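Local atomic coordinates of pectate lyase 1 (Juniperus ashei, PDB entry 1PXZ), a protein that has low pectate lyase activity, splitting galacturonan chains by elimination with calcium as cofactor, and is the major allergen of this cedar's pollen. Residues A25-G29 / M213-V217; H239-Y245 / L262-F268; W248-G254 / K276-K281; A292-S298 / S311-E317. All coordinates share one frame; numbering follows the deposited sequence.

Interaction 1: A25-G29 / M213-V217; sequences AVGFG and MKVTV
Thr216 OG1 is gripped from two directions: the backbone N of Phe28 donates to it at 2.9 Å along a nearly straight path (N-H...O 165°), and the hydroxyl of Tyr321 forms a second hydrogen bond with it. The oxygen lies anti to its own carbonyl carbon (chi1 -61°), a setting that brings it to the backbone of Gly27 and Phe28. Gly27, with a positive phi and extended psi, brings its CA within 3.3 Å of Thr216 OG1. In the parallel beta-helix, 214-218 is one of the stacked strands; Val215 points inward to Ile187 and Leu201, while Lys214 and Thr216 face the N-terminal loop lying on the outside. Phe28 lies across this outer side. Lys214 CB sits over the ring centre, 3.6 Å from the Phe28 centroid and 7° off the normal, a clear CH-pi contact. Further out on the side chain, Lys214 CD stands above the ring's margin, 3.8 Å from Phe28 CE1, before the amine leads away. Thr186 also holds the loop, its OG1 hydrogen-bonded to both Val26 O and Gly29 N.

Interaction 2: H239-Y245 / L262-F268; sequences HVANNNY and LSEGNSF
Tyr245 and Phe268 run side by side in the same direction, and Phe268 CE1 comes over one face of the tyrosine ring, 3.4 Å from Tyr245 CE1. With planes 34° apart, the pair is oblique, and it packs on Ile253 in the interior of the parallel beta-helix. Next to it, Asn266 spans the turn between two coils. Its CG stands anti to the carbonyl carbon (chi1 -64°), which lets OD1 accept from Asn243 N at 2.9 Å while ND2 donates to Val240 O at 2.8 Å. That carbonyl also takes the strand bond from Glu264 N, 2.9 Å from Val240 O; the Asn266 ND2 donor stands well above the carbonyl plane, whereas Glu264 N is tilted less from it. Asn243 and Asn266 lie side by side, pointing the same way, consistent with the internal asparagine rows known at this turn in pectate lyases. The other side is looser: Asn244 is partly exposed, its ND2 hydrogen-bonded to Gln221, and a water lies 3.2 Å from Asn244 OD1 and 3.0 Å from Ser267 OG. At the far end, His239 NE2 donates to Glu264 OE1 (3.0 Å, 152°), meeting the anti side of the carboxylate. Glu264 also has a salt bridge to Arg300 and a bond to Thr318, and His239 ND1 is paired with Tyr321; such partners would probably keep this buried carboxylate ionised.

Interaction 3: W248-G254 / K276-K281; sequences WNIYAIG and KKEVTK
Tyr251 presents a face to Lys281, and the two side chains cross at about a right angle: Lys281 CB stands 3.6 Å from Tyr251 CG, and Lys281 CD lies over the ring's margin, 3.6 Å from Tyr251 CD1. The ring reaches this place because its CG lies between backbone N and carbonyl carbon (chi1 61°). Trp248 turns its edge to Lys276 O, to which NE1 donates at 2.8 Å, a bent bond (137°) in the plane of the carbonyl but tilted out of that of the indole. Trp248 CH2 and Val279 CG2 make an apolar contact at 3.7 Å, their side chains crossing at about a right angle. Val279 O takes Ala252 N at 2.8 Å and Ile253 N at 2.9 Å, starting the parallel pairing of 253-256 with 280-282, the last strand of its beta-helix sheet. A water donating to Ile250 O and Glu278 O bridges the loops. Tyr251 also touches Arg229, the predicted active-site residue. The exposed lysine thus packs its apolar part on the tyrosine face, consistent with a CH-pi rather than a charge-based contact.

Interaction 4: A292-S298 / S311-E317; sequences ANWVWRS and SSGKTEE
Ser312 binds 292-298 through three atoms. Its OG, placed between backbone N and carbonyl carbon (chi1 53°), donates to Trp294 O at 2.7 Å from above the carbonyl plane. Its backbone completes an antiparallel hydrogen-bonded pair with Trp296: Ser312 N to Trp296 O is 2.9 Å and nearly straight (167°), whereas Trp296 N to Ser312 O, also 2.9 Å, is bent (139°). The pairing is a single bridge; Gly313 follows with a positive phi. Strand 296-299 is a late strand of the parallel beta-helix, paired with 260-264, and it lies in region 296-306, which bound IgE in 3 of 7 patients tested; loop 311-317 crosses beside it at the surface. There Arg297, bent at chi3, lays one face of its guanidinium on Glu316 CB, and Arg297 CD approaches Lys314 O at 3.4 Å. Waters add further links: one accepts from Arg297 NH2 at 2.8 Å and donates to Glu317 O, and another accepts from Ser298 N at 3.0 Å while bonded to Ser311 OG. Both glutamates are poorly ordered, leaving their contacts less certain. Farther out, Arg282 also binds Ser312 OG, Pro259 O takes the indole NH of Trp296, and Asp301 is hydrogen-bonded to Ser298 OG.

Interactions 1, 2 and 4 follow one another along the beta-helix, reaching the neighbouring strands 214-218, 237-241, 260-264 and 296-299; centres lie about 14 Å apart from 1 to 2 and about 15 Å from 2 to 4. Probable backbone bonds join them, Val217 N to His239 O and Ser263 N to Arg297 O. Interaction 3 belongs to the separate eight-stranded parallel sheet, and its segments alternate with those of interaction 2 along the chain. The two meet inside the coil, where Phe268 packs on Val279 and Ile253. Trp296 of interaction 4 rests on Gly254 and Lys281 of interaction 3. Interactions 1 and 4 thus attach loops from the N-terminal and C-terminal parts of the chain outside, while 2 and 3 join successive coils.

Interaction 1: A25-G29 / M213-V217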
loop_
_atom_site.group_PDB
_atom_site.type_symbol
_atom_site.label_atom_id
_atom_site.label_comp_id
_atom_site.label_asym_id
_atom_site.label_seq_id
_atom_site.Cartn_x
_atom_site.Cartn_y
_atom_site.Cartn_z
ATOM N N ALA A 25 12.696 -6.353 1.526
ATOM C CA ALA A 25 11.386 -6.157 2.150
ATOM C C ALA A 25 11.394 -6.663 3.598
ATOM O O ALA A 25 12.078 -7.650 3.886
ATOM C CB ALA A 25 10.305 -6.866 1.344
ATOM N N VAL A 26 10.649 -5.997 4.462
ATOM C CA VAL A 26 10.474 -6.351 5.868
ATOM C C VAL A 26 8.974 -6.473 6.151
ATOM O O VAL A 26 8.139 -6.072 5.332
ATOM C CB VAL A 26 11.115 -5.382 6.879
ATOM C CG1 VAL A 26 12.616 -5.247 6.592
ATOM C CG2 VAL A 26 10.474 -4.006 6.880
ATOM N N GLY A 27 8.621 -7.056 7.308
ATOM C CA GLY A 27 7.198 -7.134 7.615
ATOM C C GLY A 27 6.552 -8.325 6.940
ATOM O O GLY A 27 7.258 -9.194 6.432
ATOM N N PHE A 28 5.234 -8.327 6.938
ATOM C CA PHE A 28 4.529 -9.484 6.439
ATOM C C PHE A 28 4.707 -9.695 4.941
ATOM O O PHE A 28 4.501 -10.819 4.476
ATOM C CB PHE A 28 3.042 -9.362 6.784
ATOM C CG PHE A 28 2.749 -9.507 8.278
ATOM C CD1 PHE A 28 3.122 -10.651 8.946
ATOM C CD2 PHE A 28 2.119 -8.481 8.954
ATOM C CE1 PHE A 28 2.877 -10.802 10.305
ATOM C CE2 PHE A 28 1.869 -8.628 10.317
ATOM C CZ PHE A 28 2.242 -9.771 10.974
ATOM N N GLY A 29 5.073 -8.655 4.179
ATOM C CA GLY A 29 5.290 -8.949 2.757
ATOM C C GLY A 29 6.746 -9.236 2.471
ATOM O O GLY A 29 7.200 -9.084 1.325
ATOM N N MET A 213 -5.930 -12.074 7.567
ATOM C CA MET A 213 -5.121 -11.048 6.898
ATOM C C MET A 213 -4.038 -10.503 7.811
ATOM O O MET A 213 -4.338 -10.144 8.956
ATOM C CB MET A 213 -6.039 -9.924 6.431
ATOM C CG MET A 213 -5.340 -8.697 5.865
ATOM S SD MET A 213 -6.578 -7.443 5.437
ATOM C CE MET A 213 -7.226 -7.046 7.065
ATOM N N LYS A 214 -2.805 -10.437 7.323
ATOM C CA LYS A 214 -1.704 -9.825 8.055
ATOM C C LYS A 214 -1.034 -8.768 7.180
ATOM O O LYS A 214 -0.626 -9.133 6.071
ATOM C CB LYS A 214 -0.683 -10.873 8.492
ATOM C CG LYS A 214 -1.316 -11.959 9.384
ATOM C CD LYS A 214 -0.225 -12.977 9.748
ATOM C CE LYS A 214 -0.590 -13.748 11.008
ATOM N NZ LYS A 214 -1.890 -14.458 10.843
ATOM N N VAL A 215 -0.980 -7.539 7.672
ATOM C CA VAL A 215 -0.447 -6.432 6.869
ATOM C C VAL A 215 0.493 -5.538 7.669
ATOM O O VAL A 215 0.176 -5.237 8.826
ATOM C CB VAL A 215 -1.570 -5.536 6.313
ATOM C CG1 VAL A 215 -0.952 -4.352 5.566
ATOM C CG2 VAL A 215 -2.489 -6.338 5.398
ATOM N N THR A 216 1.601 -5.118 7.061
ATOM C CA THR A 216 2.564 -4.228 7.713
ATOM C C THR A 216 2.458 -2.856 7.037
ATOM O O THR A 216 2.560 -2.832 5.809
ATOM C CB THR A 216 4.017 -4.730 7.619
ATOM O OG1 THR A 216 4.137 -6.004 8.269
ATOM C CG2 THR A 216 4.996 -3.800 8.330
ATOM N N VAL A 217 2.235 -1.828 7.848
ATOM C CA VAL A 217 2.210 -0.457 7.285
ATOM C C VAL A 217 3.369 0.298 7.908
ATOM O O VAL A 217 3.226 0.632 9.104
ATOM C CB VAL A 217 0.867 0.228 7.563
ATOM C CG1 VAL A 217 0.882 1.680 7.065
ATOM C CG2 VAL A 217 -0.264 -0.550 6.917
#

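Interaction 2: H239-Y245 / L262-F268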
loop_
_atom_site.group_PDB
_atom_site.type_symbol
_atom_site.label_atom_id
_atom_site.label_comp_id
_atom_site.label_asym_id
_atom_site.label_seq_id
_atom_site.Cartn_x
_atom_site.Cartn_y
_atom_site.Cartn_z
ATOM N N HIS A 239 0.096 -4.185 11.594
ATOM C CA HIS A 239 1.189 -3.558 12.322
ATOM C C HIS A 239 1.485 -2.188 11.705
ATOM O O HIS A 239 1.923 -2.120 10.555
ATOM C CB HIS A 239 2.425 -4.460 12.318
ATOM C CG HIS A 239 3.573 -3.970 13.132
ATOM N ND1 HIS A 239 4.886 -4.162 12.791
ATOM C CD2 HIS A 239 3.557 -3.267 14.306
ATOM C CE1 HIS A 239 5.669 -3.606 13.704
ATOM N NE2 HIS A 239 4.887 -3.060 14.640
ATOM N N VAL A 240 1.231 -1.129 12.446
ATOM C CA VAL A 240 1.430 0.243 11.947
ATOM C C VAL A 240 2.664 0.832 12.603
ATOM O O VAL A 240 2.585 1.228 13.768
ATOM C CB VAL A 240 0.192 1.112 12.208
ATOM C CG1 VAL A 240 0.347 2.513 11.604
ATOM C CG2 VAL A 240 -1.070 0.484 11.622
ATOM N N ALA A 241 3.804 0.878 11.893
ATOM C CA ALA A 241 5.070 1.174 12.550
ATOM C C ALA A 241 5.900 2.288 11.933
ATOM O O ALA A 241 6.140 2.254 10.720
ATOM C CB ALA A 241 5.926 -0.106 12.517
ATOM N N ASN A 242 6.384 3.248 12.707
ATOM C CA ASN A 242 7.287 4.302 12.258
ATOM C C ASN A 242 6.762 5.040 11.018
ATOM O O ASN A 242 7.501 5.319 10.069
ATOM C CB ASN A 242 8.664 3.721 11.986
ATOM C CG ASN A 242 9.465 3.591 13.272
ATOM O OD1 ASN A 242 9.186 4.190 14.318
ATOM N ND2 ASN A 242 10.497 2.788 13.161
ATOM N N ASN A 243 5.467 5.368 11.071
ATOM C CA ASN A 243 4.899 6.253 10.053
ATOM C C ASN A 243 4.776 7.677 10.592
ATOM O O ASN A 243 4.719 7.845 11.807
ATOM C CB ASN A 243 3.513 5.776 9.644
ATOM C CG ASN A 243 3.428 4.302 9.297
ATOM O OD1 ASN A 243 3.090 3.428 10.102
ATOM N ND2 ASN A 243 3.729 4.042 8.031
ATOM N N ASN A 244 4.705 8.675 9.722
ATOM C CA ASN A 244 4.601 10.082 10.132
ATOM C C ASN A 244 3.267 10.660 9.709
ATOM O O ASN A 244 2.907 10.591 8.523
ATOM C CB ASN A 244 5.766 10.849 9.500
ATOM C CG ASN A 244 6.036 12.201 10.111
ATOM O OD1 ASN A 244 5.818 12.414 11.305
ATOM N ND2 ASN A 244 6.516 13.154 9.319
ATOM N N TYR A 245 2.478 11.226 10.623
ATOM C CA TYR A 245 1.147 11.687 10.289
ATOM C C TYR A 245 1.036 13.214 10.438
ATOM O O TYR A 245 1.243 13.725 11.536
ATOM C CB TYR A 245 0.063 11.050 11.166
ATOM C CG TYR A 245 -0.192 9.569 11.015
ATOM C CD1 TYR A 245 0.729 8.673 11.589
ATOM C CD2 TYR A 245 -1.289 9.057 10.344
ATOM C CE1 TYR A 245 0.518 7.313 11.468
ATOM C CE2 TYR A 245 -1.516 7.687 10.221
ATOM C CZ TYR A 245 -0.582 6.837 10.798
ATOM O OH TYR A 245 -0.755 5.469 10.695
ATOM N N LEU A 262 -1.717 -2.834 15.929
ATOM C CA LEU A 262 -0.500 -2.635 16.682
ATOM C C LEU A 262 0.225 -1.401 16.163
ATOM O O LEU A 262 0.965 -1.449 15.184
ATOM C CB LEU A 262 0.375 -3.890 16.646
ATOM C CG LEU A 262 -0.387 -5.189 17.002
ATOM C CD1 LEU A 262 0.576 -6.367 17.037
ATOM C CD2 LEU A 262 -1.124 -5.057 18.332
ATOM N N SER A 263 -0.038 -0.290 16.863
ATOM C CA SER A 263 0.585 0.986 16.542
ATOM C C SER A 263 1.889 1.130 17.321
ATOM O O SER A 263 1.863 1.080 18.546
ATOM C CB SER A 263 -0.377 2.131 16.871
ATOM O OG SER A 263 0.291 3.383 16.755
ATOM N N GLU A 264 3.017 1.278 16.625
ATOM C CA GLU A 264 4.311 1.369 17.298
ATOM C C GLU A 264 5.215 2.403 16.668
ATOM O O GLU A 264 5.461 2.339 15.454
ATOM C CB GLU A 264 4.938 -0.030 17.212
ATOM C CG GLU A 264 6.273 -0.189 17.910
ATOM C CD GLU A 264 6.765 -1.625 17.939
ATOM O OE1 GLU A 264 6.191 -2.499 17.244
ATOM O OE2 GLU A 264 7.756 -1.846 18.678
ATOM N N GLY A 265 5.706 3.362 17.439
ATOM C CA GLY A 265 6.680 4.306 16.929
ATOM C C GLY A 265 6.153 5.236 15.859
ATOM O O GLY A 265 6.941 5.753 15.039
ATOM N N ASN A 266 4.861 5.513 15.822
ATOM C CA ASN A 266 4.297 6.497 14.893
ATOM C C ASN A 266 4.406 7.905 15.455
ATOM O O ASN A 266 4.544 8.051 16.676
ATOM C CB ASN A 266 2.828 6.146 14.623
ATOM C CG ASN A 266 2.729 4.797 13.931
ATOM O OD1 ASN A 266 3.256 4.663 12.819
ATOM N ND2 ASN A 266 2.078 3.832 14.557
ATOM N N SER A 267 4.331 8.925 14.608
ATOM C CA SER A 267 4.283 10.300 15.115
ATOM C C SER A 267 2.990 10.930 14.596
ATOM O O SER A 267 2.745 10.974 13.383
ATOM C CB SER A 267 5.506 11.090 14.686
ATOM O OG SER A 267 5.384 12.471 15.039
ATOM N N PHE A 268 2.139 11.383 15.517
ATOM C CA PHE A 268 0.817 11.866 15.146
ATOM C C PHE A 268 0.712 13.352 15.487
ATOM O O PHE A 268 0.863 13.692 16.666
ATOM C CB PHE A 268 -0.273 11.092 15.880
ATOM C CG PHE A 268 -0.341 9.583 15.747
ATOM C CD1 PHE A 268 -0.874 8.983 14.609
ATOM C CD2 PHE A 268 0.128 8.759 16.771
ATOM C CE1 PHE A 268 -0.927 7.595 14.530
ATOM C CE2 PHE A 268 0.068 7.376 16.694
ATOM C CZ PHE A 268 -0.479 6.779 15.562
HETATM O O HOH W 1 3.675 13.950 13.116
#

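Interaction 3: W248-G254 / K276-K281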
loop_
_atom_site.group_PDB
_atom_site.type_symbol
_atom_site.label_atom_id
_atom_site.label_comp_id
_atom_site.label_asym_id
_atom_site.label_seq_id
_atom_site.Cartn_x
_atom_site.Cartn_y
_atom_site.Cartn_z
ATOM N N TRP A 248 -4.945 14.999 10.089
ATOM C CA TRP A 248 -5.998 14.265 9.420
ATOM C C TRP A 248 -7.271 15.108 9.407
ATOM O O TRP A 248 -7.227 16.210 9.974
ATOM C CB TRP A 248 -6.303 12.932 10.117
ATOM C CG TRP A 248 -6.431 13.039 11.620
ATOM C CD1 TRP A 248 -7.558 13.256 12.347
ATOM C CD2 TRP A 248 -5.356 12.928 12.560
ATOM N NE1 TRP A 248 -7.273 13.294 13.708
ATOM C CE2 TRP A 248 -5.921 13.090 13.845
ATOM C CE3 TRP A 248 -3.981 12.707 12.432
ATOM C CZ2 TRP A 248 -5.145 13.039 15.002
ATOM C CZ3 TRP A 248 -3.203 12.654 13.589
ATOM C CH2 TRP A 248 -3.805 12.820 14.845
ATOM N N ASN A 249 -8.352 14.596 8.846
ATOM C CA ASN A 249 -9.612 15.333 8.775
ATOM C C ASN A 249 -10.663 14.768 9.718
ATOM O O ASN A 249 -11.426 15.575 10.258
ATOM C CB ASN A 249 -10.222 15.302 7.370
ATOM C CG ASN A 249 -11.387 16.256 7.190
ATOM O OD1 ASN A 249 -12.457 15.912 6.674
ATOM N ND2 ASN A 249 -11.201 17.504 7.617
ATOM N N ILE A 250 -10.705 13.438 9.855
ATOM C CA ILE A 250 -11.713 12.814 10.707
ATOM C C ILE A 250 -11.036 12.030 11.830
ATOM O O ILE A 250 -11.254 12.305 13.014
ATOM C CB ILE A 250 -12.652 11.902 9.905
ATOM C CG1 ILE A 250 -13.362 12.637 8.754
ATOM C CG2 ILE A 250 -13.662 11.227 10.818
ATOM C CD1 ILE A 250 -14.152 11.695 7.866
ATOM N N TYR A 251 -10.213 11.066 11.439
ATOM C CA TYR A 251 -9.358 10.318 12.336
ATOM C C TYR A 251 -8.154 9.798 11.551
ATOM O O TYR A 251 -8.157 9.910 10.325
ATOM C CB TYR A 251 -10.071 9.100 12.939
ATOM C CG TYR A 251 -10.524 8.101 11.893
ATOM C CD1 TYR A 251 -11.720 8.313 11.218
ATOM C CD2 TYR A 251 -9.788 6.963 11.556
ATOM C CE1 TYR A 251 -12.173 7.428 10.248
ATOM C CE2 TYR A 251 -10.224 6.077 10.592
ATOM C CZ TYR A 251 -11.420 6.318 9.946
ATOM O OH TYR A 251 -11.848 5.421 8.991
ATOM N N ALA A 252 -7.232 9.159 12.276
ATOM C CA ALA A 252 -6.089 8.582 11.568
ATOM C C ALA A 252 -6.202 7.075 11.404
ATOM O O ALA A 252 -6.062 6.567 10.294
ATOM C CB ALA A 252 -4.773 8.900 12.260
ATOM N N ILE A 253 -6.386 6.384 12.517
ATOM C CA ILE A 253 -6.408 4.919 12.496
ATOM C C ILE A 253 -7.763 4.430 12.957
ATOM O O ILE A 253 -8.265 4.889 13.989
ATOM C CB ILE A 253 -5.297 4.360 13.397
ATOM C CG1 ILE A 253 -3.913 4.761 12.884
ATOM C CG2 ILE A 253 -5.398 2.847 13.546
ATOM C CD1 ILE A 253 -2.792 4.413 13.828
ATOM N N GLY A 254 -8.392 3.513 12.219
ATOM C CA GLY A 254 -9.719 3.113 12.733
ATOM C C GLY A 254 -10.086 1.740 12.209
ATOM O O GLY A 254 -9.286 1.067 11.547
ATOM N N LYS A 276 -11.277 16.511 16.803
ATOM C CA LYS A 276 -10.464 15.721 15.875
ATOM C C LYS A 276 -9.157 15.287 16.514
ATOM O O LYS A 276 -8.275 14.782 15.817
ATOM C CB LYS A 276 -10.129 16.528 14.613
ATOM C CG LYS A 276 -11.333 16.963 13.785
ATOM C CD LYS A 276 -10.893 17.656 12.500
ATOM C CE LYS A 276 -12.104 18.140 11.717
ATOM N NZ LYS A 276 -11.764 18.533 10.321
ATOM N N LYS A 277 -8.976 15.486 17.822
ATOM C CA LYS A 277 -7.704 15.198 18.464
ATOM C C LYS A 277 -7.430 13.702 18.568
ATOM O O LYS A 277 -6.271 13.291 18.640
ATOM C CB LYS A 277 -7.697 15.770 19.906
ATOM C CG LYS A 277 -7.792 17.300 19.925
ATOM C CD LYS A 277 -6.573 17.972 19.312
ATOM C CE LYS A 277 -6.572 19.490 19.519
ATOM N NZ LYS A 277 -5.428 20.124 18.782
ATOM N N GLU A 278 -8.479 12.891 18.576
ATOM C CA GLU A 278 -8.305 11.457 18.780
ATOM C C GLU A 278 -7.772 10.776 17.512
ATOM O O GLU A 278 -8.327 10.931 16.428
ATOM C CB GLU A 278 -9.605 10.749 19.206
ATOM C CG GLU A 278 -9.239 9.345 19.699
ATOM C CD GLU A 278 -10.429 8.526 20.132
ATOM O OE1 GLU A 278 -11.478 9.142 20.420
ATOM O OE2 GLU A 278 -10.311 7.274 20.183
ATOM N N VAL A 279 -6.686 10.033 17.674
ATOM C CA VAL A 279 -6.056 9.374 16.525
ATOM C C VAL A 279 -6.950 8.242 16.034
ATOM O O VAL A 279 -7.108 8.047 14.826
ATOM C CB VAL A 279 -4.698 8.801 16.944
ATOM C CG1 VAL A 279 -4.186 7.766 15.933
ATOM C CG2 VAL A 279 -3.669 9.911 17.173
ATOM N N THR A 280 -7.510 7.496 16.982
ATOM C CA THR A 280 -8.308 6.299 16.809
ATOM C C THR A 280 -9.801 6.542 16.639
ATOM O O THR A 280 -10.409 7.479 17.159
ATOM C CB THR A 280 -8.199 5.374 18.057
ATOM O OG1 THR A 280 -8.181 6.197 19.241
ATOM C CG2 THR A 280 -6.902 4.586 18.045
ATOM N N LYS A 281 -10.423 5.632 15.890
ATOM C CA LYS A 281 -11.858 5.617 15.743
ATOM C C LYS A 281 -12.385 4.187 15.592
ATOM O O LYS A 281 -12.045 3.504 14.634
ATOM C CB LYS A 281 -12.342 6.445 14.540
ATOM C CG LYS A 281 -13.863 6.648 14.625
ATOM C CD LYS A 281 -14.307 7.763 13.682
ATOM C CE LYS A 281 -15.824 7.729 13.518
ATOM N NZ LYS A 281 -16.226 7.393 12.120
HETATM O O HOH W 2 -10.607 12.125 15.749
#

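Interaction 4: A292-S298 / S311-E317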
loop_
_atom_site.group_PDB
_atom_site.type_symbol
_atom_site.label_atom_id
_atom_site.label_comp_id
_atom_site.label_asym_id
_atom_site.label_seq_id
_atom_site.Cartn_x
_atom_site.Cartn_y
_atom_site.Cartn_z
ATOM N N ALA A 292 -14.331 -3.135 24.051
ATOM C CA ALA A 292 -13.134 -3.200 24.887
ATOM C C ALA A 292 -12.353 -4.483 24.656
ATOM O O ALA A 292 -11.230 -4.615 25.139
ATOM C CB ALA A 292 -13.508 -3.078 26.361
ATOM N N ASN A 293 -12.918 -5.452 23.929
ATOM C CA ASN A 293 -12.175 -6.694 23.694
ATOM C C ASN A 293 -11.182 -6.514 22.553
ATOM O O ASN A 293 -10.255 -7.318 22.423
ATOM C CB ASN A 293 -13.140 -7.842 23.387
ATOM C CG ASN A 293 -13.936 -8.265 24.624
ATOM O OD1 ASN A 293 -15.068 -8.745 24.547
ATOM N ND2 ASN A 293 -13.352 -8.105 25.801
ATOM N N TRP A 294 -11.385 -5.474 21.731
ATOM C CA TRP A 294 -10.480 -5.361 20.568
ATOM C C TRP A 294 -9.074 -5.008 21.007
ATOM O O TRP A 294 -8.802 -4.198 21.879
ATOM C CB TRP A 294 -11.020 -4.292 19.618
ATOM C CG TRP A 294 -12.374 -4.524 19.050
ATOM C CD1 TRP A 294 -13.234 -5.557 19.248
ATOM C CD2 TRP A 294 -13.028 -3.618 18.131
ATOM N NE1 TRP A 294 -14.388 -5.362 18.508
ATOM C CE2 TRP A 294 -14.284 -4.180 17.819
ATOM C CE3 TRP A 294 -12.641 -2.401 17.567
ATOM C CZ2 TRP A 294 -15.182 -3.553 16.948
ATOM C CZ3 TRP A 294 -13.535 -1.778 16.699
ATOM C CH2 TRP A 294 -14.784 -2.358 16.406
ATOM N N VAL A 295 -8.055 -5.600 20.391
ATOM C CA VAL A 295 -6.712 -5.350 20.891
ATOM C C VAL A 295 -6.092 -4.268 20.000
ATOM O O VAL A 295 -5.636 -4.566 18.900
ATOM C CB VAL A 295 -5.873 -6.629 20.896
ATOM C CG1 VAL A 295 -4.413 -6.306 21.191
ATOM C CG2 VAL A 295 -6.394 -7.634 21.930
ATOM N N TRP A 296 -6.164 -3.042 20.497
ATOM C CA TRP A 296 -5.593 -1.891 19.806
ATOM C C TRP A 296 -4.520 -1.289 20.698
ATOM O O TRP A 296 -4.834 -0.646 21.698
ATOM C CB TRP A 296 -6.650 -0.843 19.467
ATOM C CG TRP A 296 -7.646 -1.240 18.424
ATOM C CD1 TRP A 296 -7.999 -2.477 17.994
ATOM C CD2 TRP A 296 -8.450 -0.321 17.654
ATOM N NE1 TRP A 296 -8.954 -2.413 17.021
ATOM C CE2 TRP A 296 -9.245 -1.087 16.796
ATOM C CE3 TRP A 296 -8.558 1.079 17.621
ATOM C CZ2 TRP A 296 -10.148 -0.509 15.902
ATOM C CZ3 TRP A 296 -9.457 1.660 16.729
ATOM C CH2 TRP A 296 -10.240 0.853 15.880
ATOM N N ARG A 297 -3.256 -1.494 20.347
ATOM C CA ARG A 297 -2.160 -1.064 21.194
ATOM C C ARG A 297 -1.343 0.087 20.602
ATOM O O ARG A 297 -1.156 0.163 19.381
ATOM C CB ARG A 297 -1.194 -2.220 21.460
ATOM C CG ARG A 297 -1.854 -3.537 21.817
ATOM C CD ARG A 297 -0.920 -4.343 22.719
ATOM N NE ARG A 297 0.285 -4.781 22.020
ATOM C CZ ARG A 297 0.419 -6.025 21.562
ATOM N NH1 ARG A 297 -0.586 -6.874 21.758
ATOM N NH2 ARG A 297 1.523 -6.405 20.928
ATOM N N SER A 298 -0.885 0.958 21.498
ATOM C CA SER A 298 0.007 2.058 21.127
ATOM C C SER A 298 1.306 1.937 21.918
ATOM O O SER A 298 1.275 2.011 23.155
ATOM C CB SER A 298 -0.671 3.406 21.376
ATOM O OG SER A 298 0.257 4.474 21.322
ATOM N N SER A 311 -6.256 3.317 23.604
ATOM C CA SER A 311 -5.856 1.914 23.594
ATOM C C SER A 311 -6.925 0.980 24.130
ATOM O O SER A 311 -7.799 1.401 24.906
ATOM C CB SER A 311 -4.607 1.761 24.497
ATOM O OG SER A 311 -3.482 1.992 23.661
ATOM N N SER A 312 -6.863 -0.286 23.742
ATOM C CA SER A 312 -7.725 -1.309 24.352
ATOM C C SER A 312 -6.968 -2.640 24.315
ATOM O O SER A 312 -6.150 -2.881 23.416
ATOM C CB SER A 312 -9.100 -1.407 23.703
ATOM O OG SER A 312 -9.036 -1.576 22.292
ATOM N N GLY A 313 -7.193 -3.494 25.305
ATOM C CA GLY A 313 -6.458 -4.758 25.425
ATOM C C GLY A 313 -5.257 -4.551 26.329
ATOM O O GLY A 313 -4.928 -3.400 26.644
ATOM N N LYS A 314 -4.573 -5.602 26.773
ATOM C CA LYS A 314 -3.472 -5.398 27.714
ATOM C C LYS A 314 -2.147 -5.138 27.000
ATOM O O LYS A 314 -1.938 -5.436 25.822
ATOM C CB LYS A 314 -3.326 -6.610 28.642
ATOM C CG LYS A 314 -2.848 -7.876 27.951
ATOM C CD LYS A 314 -4.000 -8.782 27.549
ATOM C CE LYS A 314 -4.479 -8.527 26.132
ATOM N NZ LYS A 314 -5.830 -7.895 26.105
ATOM N N THR A 315 -1.199 -4.564 27.741
ATOM C CA THR A 315 0.105 -4.238 27.168
ATOM C C THR A 315 0.959 -5.486 26.996
ATOM O O THR A 315 0.921 -6.430 27.786
ATOM C CB THR A 315 0.832 -3.199 28.039
ATOM O OG1 THR A 315 0.006 -2.035 28.186
ATOM C CG2 THR A 315 2.112 -2.746 27.359
ATOM N N GLU A 316 1.748 -5.510 25.929
ATOM C CA GLU A 316 2.502 -6.724 25.595
ATOM C C GLU A 316 3.587 -6.351 24.599
ATOM O O GLU A 316 3.480 -5.310 23.940
ATOM C CB GLU A 316 1.512 -7.750 25.072
ATOM C CG GLU A 316 1.999 -9.124 24.673
ATOM C CD GLU A 316 0.900 -10.172 24.747
ATOM O OE1 GLU A 316 0.369 -10.350 25.866
ATOM O OE2 GLU A 316 0.567 -10.805 23.722
ATOM N N GLU A 317 4.631 -7.159 24.480
ATOM C CA GLU A 317 5.698 -6.881 23.522
ATOM C C GLU A 317 5.313 -7.403 22.139
ATOM O O GLU A 317 4.746 -8.494 22.065
ATOM C CB GLU A 317 7.015 -7.519 23.956
ATOM C CG GLU A 317 8.065 -6.529 24.433
ATOM C CD GLU A 317 8.541 -6.841 25.839
ATOM O OE1 GLU A 317 8.819 -8.029 26.114
ATOM O OE2 GLU A 317 8.630 -5.907 26.666
HETATM O O HOH W 3 -2.105 -7.827 23.725
HETATM O O HOH W 4 2.408 -8.762 19.767
HETATM O O HOH W 5 -1.295 0.148 24.321
#